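Local coordinates for sensory box/GGDEF domain protein (Colwellia psychrerythraea, PDB 3LYX) that probably senses a signal through its PAS domain, the part present here, and relays it to a GGDEF domain of the diguanylate cyclase type, at residues Q50-N53 with M54-V57. Sequence-based numbering, arbitrary orientation.
Sequences QPVN and MLHV
A short 3-10 helix, residues 52-55, in the loop between helices 44-47 and 61-75 of the PAS domain, brings P51, V52 and N53 against M54, L55 and H56. Three successive i to i+3 backbone hydrogen bonds identify it: M54 N to P51 O (3.1 Å), L55 N to V52 O (3.1 Å) and H56 N to N53 O (3.0 Å). The first two are nearly straight.

Side chains follow the same spacing. V52 and L55 cross at about a right angle, V52 CG2 meeting L55 CD1 at 4.0 Å; CG2 stands opposite the backbone N (chi1 of CG1 71°), beside the carbonyl carbon that bears V52 O, which L55 CB also touches. L55 is buried and also packs on Y42, so its side chain marks the inward side of the 3-10 helix. One residue further on, the H56 imidazole presents a face to the backbone of N53: N53 CA sits 4.0 Å from the ring centroid and 29° off its normal, a CH-pi contact. T61 OG1 hydrogen-bonds H56 ND1, which should limit rotation of the ring and ties the end of the 3-10 helix to the start of helix 61-75. On the entering side, the M54 side chain crosses that of Q50 obliquely, with SD 3.8 Å from Q50 CB.

Backbone bonds from Q50 to I29, V52 to G27 and L55 to L85 tie residues 50-55 to strand 29-32, the loop before it, and strand 78-85; these are the two outermost strands of the sheet. The 3-10 helix thus belongs to the run of short helices that the PAS fold places between its second and third strands, here ahead of the long helix 61-75 and beside an antiparallel sheet of order 2-1-5-4-3.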
# COMPACT_ATOMS: atom_id res chain seq x y z
N GLN B 50 -5.65 20.57 -0.34
CA GLN B 50 -4.85 21.27 -1.34
C GLN B 50 -5.06 20.65 -2.72
O GLN B 50 -5.48 19.49 -2.83
CB GLN B 50 -3.35 21.18 -1.01
CG GLN B 50 -2.91 21.76 0.33
CD GLN B 50 -3.38 23.20 0.57
OE1 GLN B 50 -3.31 24.06 -0.32
NE2 GLN B 50 -3.85 23.45 1.79
N PRO B 51 -4.77 21.42 -3.78
CA PRO B 51 -4.95 20.90 -5.13
C PRO B 51 -3.81 19.93 -5.39
O PRO B 51 -2.65 20.19 -5.06
CB PRO B 51 -4.88 22.16 -6.00
CG PRO B 51 -3.91 23.01 -5.26
CD PRO B 51 -4.28 22.81 -3.80
N VAL B 52 -4.14 18.78 -5.97
CA VAL B 52 -3.11 17.80 -6.23
C VAL B 52 -2.06 18.31 -7.21
O VAL B 52 -0.95 17.79 -7.23
CB VAL B 52 -3.72 16.48 -6.76
CG1 VAL B 52 -4.24 16.67 -8.18
CG2 VAL B 52 -2.68 15.37 -6.70
N ASN B 53 -2.38 19.34 -8.00
CA ASN B 53 -1.37 19.84 -8.94
C ASN B 53 -0.21 20.55 -8.25
O ASN B 53 0.76 20.92 -8.90
CB ASN B 53 -1.99 20.74 -10.03
CG ASN B 53 -2.64 21.99 -9.48
OD1 ASN B 53 -2.13 22.63 -8.56
ND2 ASN B 53 -3.77 22.38 -10.08
N MET B 54 -0.31 20.75 -6.94
CA MET B 54 0.78 21.40 -6.22
C MET B 54 1.97 20.42 -6.21
O MET B 54 3.11 20.82 -5.93
CB MET B 54 0.35 21.79 -4.79
CG MET B 54 0.76 20.88 -3.65
SD MET B 54 0.32 21.53 -1.98
CE MET B 54 1.60 22.63 -1.75
N LEU B 55 1.71 19.16 -6.56
CA LEU B 55 2.74 18.11 -6.61
C LEU B 55 3.40 17.98 -7.99
O LEU B 55 4.38 17.25 -8.16
CB LEU B 55 2.15 16.75 -6.22
CG LEU B 55 1.41 16.64 -4.88
CD1 LEU B 55 0.82 15.25 -4.77
CD2 LEU B 55 2.35 16.94 -3.71
N HIS B 56 2.85 18.70 -8.97
CA HIS B 56 3.37 18.68 -10.33
C HIS B 56 4.39 19.79 -10.53
O HIS B 56 4.44 20.76 -9.76
CB HIS B 56 2.24 18.94 -11.34
CG HIS B 56 1.18 17.89 -11.36
ND1 HIS B 56 -0.08 18.13 -11.85
CD2 HIS B 56 1.20 16.59 -10.97
CE1 HIS B 56 -0.80 17.02 -11.76
NE2 HIS B 56 -0.05 16.08 -11.23
N VAL B 57 5.20 19.64 -11.57
CA VAL B 57 6.17 20.67 -11.91
C VAL B 57 5.30 21.59 -12.76
O VAL B 57 4.70 21.16 -13.74
CB VAL B 57 7.31 20.10 -12.75
CG1 VAL B 57 8.30 21.21 -13.11
CG2 VAL B 57 8.01 19.00 -11.98